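Putative 2OG-Fe(II) oxygenase family protein (Caulobacter crescentus CB15, PDB 3OOX) probably uses iron(II), 2-oxoglutarate and dioxygen for oxidation, possibly releasing ethylene from 2-oxoglutarate and also breaking down L-arginine. Local coordinates at residues A[75-80]-A[116-121]; A[91-96]-A[177-182]; A[197-202]-A[265-270]; A[238-243]-A[282-287]. One frame throughout, in Å; residues are numbered along the deposited sequence. Where two conformers were deposited one is given.

Interaction 1 (A[75-80]-A[116-121]). With EDO (1,2-ethanediol), chain K.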
loop_
_atom_site.group_PDB
_atom_site.type_symbol
_atom_site.label_atom_id
_atom_site.label_comp_id
_atom_site.label_asym_id
_atom_site.label_seq_id
_atom_site.Cartn_x
_atom_site.Cartn_y
_atom_site.Cartn_z
ATOM N N GLY A 75 -2.491 16.756 4.693
ATOM C CA GLY A 75 -2.866 15.423 5.119
ATOM C C GLY A 75 -1.831 14.353 4.826
ATOM O O GLY A 75 -2.004 13.190 5.167
ATOM N N ALA A 76 -0.687 14.750 4.253
ATOM C CA ALA A 76 0.353 13.814 3.949
ATOM C C ALA A 76 1.069 13.276 5.195
ATOM O O ALA A 76 1.727 12.232 5.143
ATOM C CB ALA A 76 1.386 14.489 3.021
ATOM N N ARG A 77 0.950 14.013 6.301
ATOM C CA ARG A 77 1.460 13.561 7.601
ATOM C C ARG A 77 0.384 13.828 8.621
ATOM O O ARG A 77 -0.357 14.768 8.488
ATOM C CB ARG A 77 2.724 14.348 7.972
ATOM C CG ARG A 77 3.899 14.233 6.977
ATOM C CD ARG A 77 4.528 12.881 6.971
ATOM N NE ARG A 77 5.654 12.782 6.018
ATOM C CZ ARG A 77 5.566 12.297 4.780
ATOM N NH1 ARG A 77 4.413 11.856 4.278
ATOM N NH2 ARG A 77 6.652 12.230 4.003
ATOM N N GLY A 78 0.282 12.972 9.637
ATOM C CA GLY A 78 -0.714 13.198 10.673
ATOM C C GLY A 78 -2.134 12.796 10.301
ATOM O O GLY A 78 -2.355 11.833 9.572
ATOM N N TYR A 79 -3.092 13.530 10.854
ATOM C CA TYR A 79 -4.486 13.114 10.901
ATOM C C TYR A 79 -5.307 13.770 9.793
ATOM O O TYR A 79 -5.132 14.948 9.472
ATOM C CB TYR A 79 -5.044 13.496 12.272
ATOM C CG TYR A 79 -6.501 13.195 12.463
ATOM C CD1 TYR A 79 -6.951 11.888 12.449
ATOM C CD2 TYR A 79 -7.402 14.207 12.702
ATOM C CE1 TYR A 79 -8.296 11.585 12.644
ATOM C CE2 TYR A 79 -8.772 13.931 12.901
ATOM C CZ TYR A 79 -9.197 12.611 12.846
ATOM O OH TYR A 79 -10.537 12.315 13.045
ATOM N N ILE A 80 -6.244 12.996 9.218
ATOM C CA ILE A 80 -7.253 13.524 8.317
ATOM C C ILE A 80 -8.616 13.145 8.905
ATOM O O ILE A 80 -8.905 11.961 9.090
ATOM C CB ILE A 80 -7.147 12.923 6.894
ATOM C CG1 ILE A 80 -5.744 13.152 6.298
ATOM C CG2 ILE A 80 -8.247 13.504 6.013
ATOM C CD1 ILE A 80 -5.540 12.506 4.911
ATOM N N ALA A 116 8.225 15.868 4.397
ATOM C CA ALA A 116 7.966 16.491 5.662
ATOM C C ALA A 116 8.195 15.568 6.854
ATOM O O ALA A 116 8.006 14.343 6.794
ATOM C CB ALA A 116 6.493 17.039 5.684
ATOM N N ASP A 117 8.573 16.177 7.971
ATOM C CA ASP A 117 8.734 15.462 9.217
ATOM C C ASP A 117 7.409 14.836 9.646
ATOM O O ASP A 117 6.331 15.381 9.376
ATOM C CB ASP A 117 9.162 16.394 10.362
ATOM C CG ASP A 117 10.595 16.894 10.241
ATOM O OD1 ASP A 117 11.370 16.375 9.420
ATOM O OD2 ASP A 117 10.940 17.837 11.004
ATOM N N ASN A 118 7.509 13.694 10.314
ATOM C CA ASN A 118 6.346 13.090 10.990
ATOM C C ASN A 118 5.913 13.934 12.179
ATOM O O ASN A 118 6.725 14.647 12.781
ATOM C CB ASN A 118 6.640 11.683 11.462
ATOM C CG ASN A 118 6.586 10.693 10.344
ATOM O OD1 ASN A 118 5.649 10.732 9.524
ATOM N ND2 ASN A 118 7.617 9.809 10.265
ATOM N N VAL A 119 4.636 13.836 12.497
ATOM C CA VAL A 119 4.117 14.295 13.768
ATOM C C VAL A 119 3.668 13.052 14.519
ATOM O O VAL A 119 3.532 11.972 13.938
ATOM C CB VAL A 119 2.967 15.329 13.589
ATOM C CG1 VAL A 119 3.487 16.591 12.891
ATOM C CG2 VAL A 119 1.746 14.693 12.805
ATOM N N TRP A 120 3.461 13.188 15.836
ATOM C CA TRP A 120 3.141 12.061 16.715
ATOM C C TRP A 120 2.136 12.470 17.775
ATOM O O TRP A 120 2.187 13.607 18.261
ATOM C CB TRP A 120 4.395 11.497 17.398
ATOM C CG TRP A 120 5.469 11.114 16.468
ATOM C CD1 TRP A 120 6.601 11.831 16.179
ATOM C CD2 TRP A 120 5.504 9.958 15.627
ATOM N NE1 TRP A 120 7.361 11.173 15.237
ATOM C CE2 TRP A 120 6.722 10.008 14.901
ATOM C CE3 TRP A 120 4.672 8.843 15.466
ATOM C CZ2 TRP A 120 7.085 9.015 13.985
ATOM C CZ3 TRP A 120 5.060 7.846 14.562
ATOM C CH2 TRP A 120 6.260 7.944 13.852
ATOM N N PRO A 121 1.209 11.560 18.126
ATOM C CA PRO A 121 0.197 11.909 19.134
ATOM C C PRO A 121 0.679 11.669 20.562
ATOM O O PRO A 121 0.764 10.539 20.990
ATOM C CB PRO A 121 -0.966 10.967 18.799
ATOM C CG PRO A 121 -0.320 9.779 18.183
ATOM C CD PRO A 121 0.985 10.218 17.554
HETATM C C1 EDO K . 5.039 19.886 9.545
HETATM O O1 EDO K . 4.716 20.483 10.787
HETATM C C2 EDO K . 5.515 18.453 9.823
HETATM O O2 EDO K . 5.862 17.887 8.578
HETATM O O HOH W 1 9.157 12.199 5.494
HETATM O O HOH W 2 3.350 11.849 10.493
#
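The guanidinium group of R77 presents its edge to the 116-121 loop. Its NE donates to A116 O over 2.9 Å in a fairly straight bond (160°); the oxygen lies in the guanidinium plane, while NE sits above the plane of the carbonyl. A bend at chi2 (-70°) lets NH1 donate to A76 O at 2.8 Å, so that carbonyls of both segments fix its rotation. One water accepts from R77 NH2 and donates to A116 O; another water accepts from V119 N and lies 2.7 Å from N118 OD1, while N118 ND2 turns to G102 O.

The apolar contacts are looser. R77 CG lies 4.0 Å from A116 CB, and V119 CG2 packs 3.6 Å from G78 CA, where the positive phi suits a residue without a CB. With a leucine in place of R77, A116 O and A76 O would probably lose their charged donor, leaving the loop free to shift. The contact ties the loop between strand 97-101 and helix 127-152 to the lead-in of edge strand 78-80. Arginine suits this place: its N-H groups serve carbonyls on both sides at once, and its charge probably strengthens the grip on A116 O.

Interaction 2 (A[91-96]-A[177-182]). With EDO (1,2-ethanediol), chain I.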
loop_
_atom_site.group_PDB
_atom_site.type_symbol
_atom_site.label_atom_id
_atom_site.label_comp_id
_atom_site.label_asym_id
_atom_site.label_seq_id
_atom_site.Cartn_x
_atom_site.Cartn_y
_atom_site.Cartn_z
ATOM N N ASP A 91 -22.299 8.143 -1.820
ATOM C CA ASP A 91 -23.168 7.851 -0.691
ATOM C C ASP A 91 -23.267 9.093 0.203
ATOM O O ASP A 91 -22.360 9.932 0.250
ATOM C CB ASP A 91 -22.683 6.625 0.079
ATOM C CG ASP A 91 -22.774 5.344 -0.752
ATOM O OD1 ASP A 91 -22.496 4.250 -0.211
ATOM O OD2 ASP A 91 -23.124 5.443 -1.952
ATOM N N HIS A 92 -24.390 9.227 0.885
ATOM C CA HIS A 92 -24.589 10.350 1.799
ATOM C C HIS A 92 -23.502 10.353 2.866
ATOM O O HIS A 92 -22.940 11.416 3.209
ATOM C CB HIS A 92 -25.950 10.190 2.463
ATOM C CG HIS A 92 -26.386 11.393 3.221
ATOM N ND1 HIS A 92 -26.802 12.547 2.598
ATOM C CD2 HIS A 92 -26.493 11.619 4.551
ATOM C CE1 HIS A 92 -27.155 13.431 3.516
ATOM N NE2 HIS A 92 -26.967 12.893 4.709
ATOM N N TYR A 93 -23.183 9.158 3.373
ATOM C CA TYR A 93 -22.129 8.981 4.361
ATOM C C TYR A 93 -21.002 8.144 3.774
ATOM O O TYR A 93 -21.225 7.046 3.287
ATOM C CB TYR A 93 -22.650 8.210 5.573
ATOM C CG TYR A 93 -23.803 8.844 6.322
ATOM C CD1 TYR A 93 -23.647 10.045 7.009
ATOM C CD2 TYR A 93 -25.061 8.231 6.363
ATOM C CE1 TYR A 93 -24.681 10.605 7.686
ATOM C CE2 TYR A 93 -26.119 8.790 7.070
ATOM C CZ TYR A 93 -25.929 9.975 7.743
ATOM O OH TYR A 93 -26.950 10.514 8.422
ATOM N N ASP A 94 -19.786 8.665 3.857
ATOM C CA ASP A 94 -18.588 7.890 3.543
ATOM C C ASP A 94 -17.594 8.353 4.586
ATOM O O ASP A 94 -16.759 9.228 4.341
ATOM C CB ASP A 94 -18.060 8.165 2.131
ATOM C CG ASP A 94 -16.783 7.353 1.817
ATOM O OD1 ASP A 94 -16.551 6.293 2.459
ATOM O OD2 ASP A 94 -16.012 7.791 0.935
ATOM N N LEU A 95 -17.740 7.784 5.772
ATOM C CA LEU A 95 -17.018 8.244 6.953
ATOM C C LEU A 95 -15.808 7.375 7.225
ATOM O O LEU A 95 -15.920 6.191 7.590
ATOM C CB LEU A 95 -17.919 8.248 8.181
ATOM C CG LEU A 95 -19.077 9.233 8.067
ATOM C CD1 LEU A 95 -20.058 9.031 9.237
ATOM C CD2 LEU A 95 -18.600 10.680 8.008
ATOM N N LYS A 96 -14.631 7.972 7.033
ATOM C CA LYS A 96 -13.386 7.302 7.330
ATOM C C LYS A 96 -12.384 8.374 7.761
ATOM O O LYS A 96 -12.457 9.534 7.314
ATOM C CB LYS A 96 -12.929 6.519 6.119
ATOM C CG LYS A 96 -12.578 7.395 4.921
ATOM C CD LYS A 96 -12.751 6.697 3.598
ATOM C CE LYS A 96 -12.531 7.655 2.419
ATOM N NZ LYS A 96 -13.717 8.479 2.068
ATOM N N PRO A 177 -15.676 4.008 11.099
ATOM C CA PRO A 177 -16.581 3.760 12.220
ATOM C C PRO A 177 -17.831 3.060 11.755
ATOM O O PRO A 177 -18.235 3.218 10.599
ATOM C CB PRO A 177 -16.910 5.158 12.732
ATOM C CG PRO A 177 -16.682 6.049 11.576
ATOM C CD PRO A 177 -15.511 5.450 10.842
ATOM N N PRO A 178 -18.445 2.253 12.640
ATOM C CA PRO A 178 -19.686 1.658 12.237
ATOM C C PRO A 178 -20.797 2.716 12.224
ATOM O O PRO A 178 -20.862 3.603 13.099
ATOM C CB PRO A 178 -19.939 0.598 13.317
ATOM C CG PRO A 178 -19.306 1.136 14.506
ATOM C CD PRO A 178 -18.079 1.887 14.020
ATOM N N ILE A 179 -21.611 2.619 11.184
ATOM C CA ILE A 179 -22.776 3.481 10.966
ATOM C C ILE A 179 -23.946 2.492 10.823
ATOM O O ILE A 179 -23.794 1.488 10.130
ATOM C CB ILE A 179 -22.619 4.315 9.647
ATOM C CG1 ILE A 179 -21.209 4.924 9.509
ATOM C CG2 ILE A 179 -23.658 5.424 9.564
ATOM C CD1 ILE A 179 -20.783 5.817 10.660
ATOM N N PRO A 180 -25.100 2.767 11.472
ATOM C CA PRO A 180 -26.260 1.856 11.387
ATOM C C PRO A 180 -27.049 2.082 10.078
ATOM O O PRO A 180 -28.234 2.437 10.103
ATOM C CB PRO A 180 -27.059 2.207 12.641
ATOM C CG PRO A 180 -26.755 3.654 12.861
ATOM C CD PRO A 180 -25.327 3.833 12.472
ATOM N N LYS A 181 -26.371 1.853 8.958
ATOM C CA LYS A 181 -26.895 2.121 7.618
ATOM C C LYS A 181 -26.059 1.437 6.528
ATOM O O LYS A 181 -24.821 1.450 6.581
ATOM C CB LYS A 181 -26.926 3.635 7.345
ATOM C CG LYS A 181 -27.272 3.999 5.899
ATOM C CD LYS A 181 -27.625 5.474 5.756
ATOM C CE LYS A 181 -28.121 5.805 4.355
ATOM N NZ LYS A 181 -29.518 5.325 4.147
ATOM N N ASP A 182 -26.742 0.901 5.516
ATOM C CA ASP A 182 -26.091 0.234 4.375
ATOM C C ASP A 182 -25.593 1.226 3.322
ATOM O O ASP A 182 -26.318 2.153 2.951
ATOM C CB ASP A 182 -27.067 -0.727 3.692
ATOM C CG ASP A 182 -27.710 -1.719 4.662
ATOM O OD1 ASP A 182 -27.016 -2.198 5.590
ATOM O OD2 ASP A 182 -28.912 -2.027 4.482
HETATM C C1 EDO I . -27.563 14.747 -0.580
HETATM O O1 EDO I . -27.478 15.041 0.824
HETATM C C2 EDO I . -28.021 13.308 -0.788
HETATM O O2 EDO I . -27.110 12.399 -0.171
HETATM O O HOH W 3 -17.945 4.400 8.231
#
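P177 begins the contact by laying its ring against the backbone of L95: CD approaches L95 O to 3.4 Å, and CG stands 4.2 Å from L95 CB. The two carbonyls beside this packing, L95 O and P177 O, are both acceptors and cannot bond to each other, so a water donates to each, at 2.8 Å from L95 O and 2.7 Å from P177 O. F82 touches both residues and adds to the apolar patch here.

I179 follows. In one of its two conformers its CD1 meets L95 CD1 at 3.6 Å, the two branched chains crossing at about a right angle. A branched residue is well suited to bridge neighbours, and its CG2 points roughly toward the Y93 ring, though at 4.5 Å from CD2 this is a distant touch.

P180 then centres an inverse gamma turn, closed by a weak bond from K181 N to I179 O, and the chain swings round to bring K181 up to the first segment. The lysine chain is extended as far as CE, with CG anti to the backbone N (chi1 172°), and its CD reaches the edge of the Y93 ring, 3.8 Å from CD2. One face of that ring is taken by H92, whose CD2 sits over its centre.

Across the interface, then, carbon meets carbon and water matches the carbonyls, as fits the surface meeting of the loop between strands 78-80 and 97-101 with the loop between strands 170-176 and 188-191, where a lysine can lend its aliphatic stem to the packing.

Interaction 3 (A[197-202]-A[265-270])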
loop_
_atom_site.group_PDB
_atom_site.type_symbol
_atom_site.label_atom_id
_atom_site.label_comp_id
_atom_site.label_asym_id
_atom_site.label_seq_id
_atom_site.Cartn_x
_atom_site.Cartn_y
_atom_site.Cartn_z
ATOM N N ILE A 197 5.070 -0.850 -4.756
ATOM C CA ILE A 197 4.134 -1.891 -4.344
ATOM C C ILE A 197 3.438 -1.460 -3.062
ATOM O O ILE A 197 3.978 -0.669 -2.292
ATOM C CB ILE A 197 4.786 -3.274 -4.104
ATOM C CG1 ILE A 197 5.953 -3.181 -3.106
ATOM C CG2 ILE A 197 5.272 -3.863 -5.452
ATOM C CD1 ILE A 197 6.516 -4.584 -2.682
ATOM N N THR A 198 2.236 -2.000 -2.822
ATOM C CA THR A 198 1.490 -1.747 -1.588
ATOM C C THR A 198 1.259 -3.091 -0.875
ATOM O O THR A 198 0.936 -4.139 -1.507
ATOM C CB THR A 198 0.145 -1.065 -1.918
ATOM O OG1 THR A 198 0.453 0.149 -2.596
ATOM C CG2 THR A 198 -0.685 -0.760 -0.670
ATOM N N LEU A 199 1.481 -3.098 0.454
ATOM C CA LEU A 199 1.383 -4.276 1.283
ATOM C C LEU A 199 0.260 -4.123 2.306
ATOM O O LEU A 199 0.289 -3.188 3.108
ATOM C CB LEU A 199 2.715 -4.544 1.992
ATOM C CG LEU A 199 3.880 -4.866 1.071
ATOM C CD1 LEU A 199 4.735 -3.624 0.855
ATOM C CD2 LEU A 199 4.714 -6.053 1.600
ATOM N N LEU A 200 -0.712 -5.038 2.279
ATOM C CA LEU A 200 -1.915 -4.940 3.114
ATOM C C LEU A 200 -2.109 -6.148 4.001
ATOM O O LEU A 200 -2.406 -7.248 3.529
ATOM C CB LEU A 200 -3.148 -4.807 2.219
ATOM C CG LEU A 200 -4.491 -4.638 2.907
ATOM C CD1 LEU A 200 -4.609 -3.329 3.657
ATOM C CD2 LEU A 200 -5.594 -4.798 1.861
ATOM N N LEU A 201 -1.960 -5.902 5.293
ATOM C CA LEU A 201 -2.374 -6.870 6.300
ATOM C C LEU A 201 -3.901 -6.901 6.494
ATOM O O LEU A 201 -4.599 -5.940 6.161
ATOM C CB LEU A 201 -1.759 -6.534 7.650
ATOM C CG LEU A 201 -0.243 -6.615 7.712
ATOM C CD1 LEU A 201 0.260 -5.746 8.926
ATOM C CD2 LEU A 201 0.246 -8.070 7.763
ATOM N N GLY A 202 -4.405 -7.989 7.065
ATOM C CA GLY A 202 -5.771 -8.024 7.615
ATOM C C GLY A 202 -6.909 -7.980 6.624
ATOM O O GLY A 202 -8.023 -7.595 6.995
ATOM N N THR A 265 -4.259 -0.996 7.803
ATOM C CA THR A 265 -2.957 -0.343 7.905
ATOM C C THR A 265 -2.085 -0.649 6.682
ATOM O O THR A 265 -0.984 -1.217 6.818
ATOM C CB THR A 265 -2.215 -0.723 9.219
ATOM O OG1 THR A 265 -1.837 -2.111 9.186
ATOM C CG2 THR A 265 -3.109 -0.436 10.453
ATOM N N PRO A 266 -2.522 -0.237 5.475
ATOM C CA PRO A 266 -1.712 -0.458 4.297
ATOM C C PRO A 266 -0.387 0.323 4.303
ATOM O O PRO A 266 -0.336 1.437 4.780
ATOM C CB PRO A 266 -2.600 0.032 3.148
ATOM C CG PRO A 266 -3.517 1.006 3.788
ATOM C CD PRO A 266 -3.775 0.471 5.170
ATOM N N PHE A 267 0.642 -0.281 3.702
ATOM C CA PHE A 267 1.948 0.343 3.561
ATOM C C PHE A 267 2.192 0.561 2.081
ATOM O O PHE A 267 2.263 -0.421 1.313
ATOM C CB PHE A 267 3.030 -0.541 4.172
ATOM C CG PHE A 267 4.406 0.062 4.088
ATOM C CD1 PHE A 267 4.805 1.027 4.997
ATOM C CD2 PHE A 267 5.264 -0.282 3.077
ATOM C CE1 PHE A 267 6.015 1.626 4.931
ATOM C CE2 PHE A 267 6.510 0.337 3.013
ATOM C CZ PHE A 267 6.883 1.260 3.983
ATOM N N PHE A 268 2.330 1.824 1.693
ATOM C CA PHE A 268 2.577 2.244 0.313
ATOM C C PHE A 268 4.080 2.447 0.129
ATOM O O PHE A 268 4.640 3.519 0.484
ATOM C CB PHE A 268 1.792 3.518 0.015
ATOM C CG PHE A 268 0.308 3.363 0.165
ATOM C CD1 PHE A 268 -0.456 2.874 -0.881
ATOM C CD2 PHE A 268 -0.334 3.697 1.347
ATOM C CE1 PHE A 268 -1.828 2.767 -0.758
ATOM C CE2 PHE A 268 -1.710 3.524 1.482
ATOM C CZ PHE A 268 -2.443 3.038 0.423
ATOM N N LEU A 269 4.716 1.418 -0.460
ATOM C CA LEU A 269 6.142 1.427 -0.665
ATOM C C LEU A 269 6.455 2.177 -1.938
ATOM O O LEU A 269 5.862 1.908 -2.994
ATOM C CB LEU A 269 6.694 0.002 -0.727
ATOM C CG LEU A 269 8.191 -0.206 -0.536
ATOM C CD1 LEU A 269 8.460 -1.653 -0.026
ATOM C CD2 LEU A 269 8.979 0.099 -1.813
ATOM N N HIS A 270 7.344 3.172 -1.826
ATOM C CA HIS A 270 7.752 4.042 -2.925
ATOM C C HIS A 270 9.249 3.923 -3.166
ATOM O O HIS A 270 10.029 3.614 -2.252
ATOM C CB HIS A 270 7.553 5.506 -2.549
ATOM C CG HIS A 270 6.135 5.993 -2.568
ATOM N ND1 HIS A 270 5.118 5.504 -1.760
ATOM C CD2 HIS A 270 5.581 7.004 -3.286
ATOM C CE1 HIS A 270 4.018 6.215 -1.974
ATOM N NE2 HIS A 270 4.266 7.113 -2.898
HETATM O O HOH W 4 -0.403 -3.630 5.823
HETATM O O HOH W 5 -4.626 -3.799 7.728
#
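Strand 197-201 runs antiparallel to strand 267-269, their axes 4.8 Å apart at closest and 161° from one another in direction. L199 and F267 form a hydrogen-bonded pair, with L199 N to F267 O at 2.9 Å and F267 N to L199 O at 3.0 Å. At I197 and L269 the ladder is less even: L269 N donates to I197 O at 2.9 Å, but the return bond from I197 N is weak. Beyond P266 the direct bonds stop, and a water accepts from L201 N and donates to L199 O and T265 O.

I197, L199, F267 and L269 share one face of the sheet. There L199 CD1 comes to the edge of the F267 ring, 4.0 Å from CD2, and I197 CG1 lies 4.0 Å from L269 CB. T198 and F268 occupy the other face side by side; T198 CG2, anti to the backbone N, lies 3.6 Å from F268 CD1, while OG1 bonds to D193, part of the HxD sequence that probably binds iron, as in relatives.

Helix 127-152 covers the face with F267 and L269, where Y135 meets F267 edge-to-face, and strands 227-231 and 170-176 flank the pair within the main sheet of the jelly-roll (cupin-like) fold.

Interaction 4 (A[238-243]-A[282-287]). With EDO (1,2-ethanediol), chain H.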
loop_
_atom_site.group_PDB
_atom_site.type_symbol
_atom_site.label_atom_id
_atom_site.label_comp_id
_atom_site.label_asym_id
_atom_site.label_seq_id
_atom_site.Cartn_x
_atom_site.Cartn_y
_atom_site.Cartn_z
ATOM N N LEU A 238 8.236 1.247 -14.797
ATOM C CA LEU A 238 9.591 0.700 -14.908
ATOM C C LEU A 238 9.636 -0.535 -15.800
ATOM O O LEU A 238 10.582 -0.702 -16.581
ATOM C CB LEU A 238 10.142 0.394 -13.521
ATOM C CG LEU A 238 11.531 -0.259 -13.468
ATOM C CD1 LEU A 238 12.597 0.703 -14.018
ATOM C CD2 LEU A 238 11.864 -0.693 -12.024
ATOM N N THR A 239 8.627 -1.400 -15.698
ATOM C CA THR A 239 8.577 -2.678 -16.437
ATOM C C THR A 239 7.900 -2.584 -17.800
ATOM O O THR A 239 7.542 -3.623 -18.377
ATOM C CB THR A 239 7.865 -3.773 -15.601
ATOM O OG1 THR A 239 6.489 -3.395 -15.403
ATOM C CG2 THR A 239 8.554 -3.995 -14.245
ATOM N N ASN A 240 7.722 -1.372 -18.310
ATOM C CA ASN A 240 7.049 -1.181 -19.609
ATOM C C ASN A 240 5.719 -1.920 -19.640
ATOM O O ASN A 240 5.304 -2.512 -20.662
ATOM C CB ASN A 240 7.921 -1.669 -20.762
ATOM C CG ASN A 240 7.583 -0.982 -22.066
ATOM O OD1 ASN A 240 7.149 0.187 -22.080
ATOM N ND2 ASN A 240 7.826 -1.678 -23.181
ATOM N N ASN A 241 5.043 -1.841 -18.492
ATOM C CA ASN A 241 3.705 -2.434 -18.286
ATOM C C ASN A 241 3.643 -3.965 -18.295
ATOM O O ASN A 241 2.562 -4.537 -18.297
ATOM C CB ASN A 241 2.684 -1.790 -19.251
ATOM C CG ASN A 241 2.455 -0.318 -18.945
ATOM O OD1 ASN A 241 3.382 0.458 -18.910
ATOM N ND2 ASN A 241 1.209 0.054 -18.685
ATOM N N VAL A 242 4.787 -4.629 -18.238
ATOM C CA VAL A 242 4.845 -6.077 -18.102
ATOM C C VAL A 242 4.143 -6.500 -16.789
ATOM O O VAL A 242 3.372 -7.447 -16.779
ATOM C CB VAL A 242 6.297 -6.591 -18.170
ATOM C CG1 VAL A 242 6.375 -8.046 -17.687
ATOM C CG2 VAL A 242 6.843 -6.487 -19.608
ATOM N N LEU A 243 4.414 -5.768 -15.702
ATOM C CA LEU A 243 3.674 -5.965 -14.461
ATOM C C LEU A 243 2.628 -4.851 -14.336
ATOM O O LEU A 243 2.984 -3.680 -14.234
ATOM C CB LEU A 243 4.600 -5.959 -13.248
ATOM C CG LEU A 243 5.731 -7.002 -13.257
ATOM C CD1 LEU A 243 6.555 -6.966 -11.982
ATOM C CD2 LEU A 243 5.200 -8.436 -13.459
ATOM N N ASN A 282 14.969 -5.257 -20.914
ATOM C CA ASN A 282 14.416 -6.590 -21.165
ATOM C C ASN A 282 12.886 -6.644 -21.179
ATOM O O ASN A 282 12.305 -7.676 -21.519
ATOM C CB ASN A 282 15.045 -7.656 -20.253
ATOM C CG ASN A 282 14.640 -7.532 -18.816
ATOM O OD1 ASN A 282 13.901 -6.624 -18.434
ATOM N ND2 ASN A 282 15.141 -8.457 -17.985
ATOM N N CYS A 283 12.251 -5.512 -20.838
ATOM C CA CYS A 283 10.805 -5.347 -21.012
ATOM C C CYS A 283 10.428 -4.586 -22.280
ATOM O O CYS A 283 9.241 -4.311 -22.515
ATOM C CB CYS A 283 10.208 -4.638 -19.797
ATOM S SG CYS A 283 10.400 -5.576 -18.268
ATOM N N VAL A 284 11.429 -4.270 -23.117
ATOM C CA VAL A 284 11.223 -3.579 -24.378
ATOM C C VAL A 284 11.500 -4.596 -25.478
ATOM O O VAL A 284 12.619 -5.141 -25.569
ATOM C CB VAL A 284 12.151 -2.345 -24.508
ATOM C CG1 VAL A 284 12.017 -1.712 -25.898
ATOM C CG2 VAL A 284 11.854 -1.327 -23.395
ATOM N N THR A 285 10.481 -4.858 -26.291
ATOM C CA THR A 285 10.553 -5.857 -27.359
ATOM C C THR A 285 9.851 -5.305 -28.597
ATOM O O THR A 285 9.222 -4.241 -28.543
ATOM C CB THR A 285 9.845 -7.164 -26.943
ATOM O OG1 THR A 285 8.449 -6.877 -26.734
ATOM C CG2 THR A 285 10.486 -7.773 -25.655
ATOM N N ALA A 286 9.952 -6.038 -29.709
ATOM C CA ALA A 286 9.206 -5.721 -30.916
ATOM C C ALA A 286 7.715 -5.597 -30.672
ATOM O O ALA A 286 7.070 -4.683 -31.186
ATOM C CB ALA A 286 9.472 -6.783 -32.010
ATOM N N GLU A 287 7.170 -6.506 -29.861
ATOM C CA GLU A 287 5.715 -6.556 -29.621
ATOM C C GLU A 287 5.271 -5.584 -28.534
ATOM O O GLU A 287 4.094 -5.189 -28.484
ATOM C CB GLU A 287 5.245 -7.974 -29.267
ATOM C CG GLU A 287 6.299 -8.876 -28.632
ATOM C CD GLU A 287 7.306 -9.407 -29.648
ATOM O OE1 GLU A 287 6.876 -9.993 -30.668
ATOM O OE2 GLU A 287 8.525 -9.231 -29.428
HETATM C C1 EDO H . 18.162 -2.957 -17.540
HETATM O O1 EDO H . 17.532 -2.044 -18.482
HETATM C C2 EDO H . 17.418 -4.286 -17.298
HETATM O O2 EDO H . 17.105 -5.019 -18.501
#
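C283 lays its side chain over the backbone of T239 and beside V242. Its CB is 3.2 Å from T239 O, and its SG, anti to the carbonyl carbon (chi1 -63°), rests 4.1 Å from T239 CB; V242 CG2 closes on C283 CB at 3.8 Å. A small residue such as cysteine fits so close to a turn.

N240 supplies the polar link. ND2 donates to C283 O over 3.1 Å with an angle of 162°; the oxygen lies in the amide plane, whereas ND2 stands above that of the carbonyl. The same nitrogen also serves P289 O, and OD1 accepts from R291 N, so both ends of the amide are occupied and its flip is fixed. With an alanine here, C283 O, P289 O and R291 N would probably be left without this mate, and the loop 282-291 would be less firmly tied to the helix end.

Asparagine also suits the backbone, since it tolerates the positive phi of N240 (51°). V242 N returns to T239 O at 2.9 Å, and T239 OG1 accepts from L243 N and donates back into the helix, toward L235 O. The result is a Schellman motif ending helix 233-238, with N240 as its C-prime residue, overlapping a type I' beta turn from T239 to V242.

Interaction 3 lies at the heart of the fold, its centre about 3 Å from that of the chain, and is held mainly by strand-to-strand backbone bonds plus apolar side chains. The other three bind loops to that framework or to each other. Interaction 1 reaches the same sheet at one of its edge strands, 78-80, but there an arginine and waters replace the ladder. Interaction 2, a surface contact, relies on aliphatic chains, an aromatic edge and a shared water. Interaction 4 is locally buried though far out, and uses a side-chain amide to pin a helix end; it stands on the opposite side of the chain's centre from interactions 1 and 2.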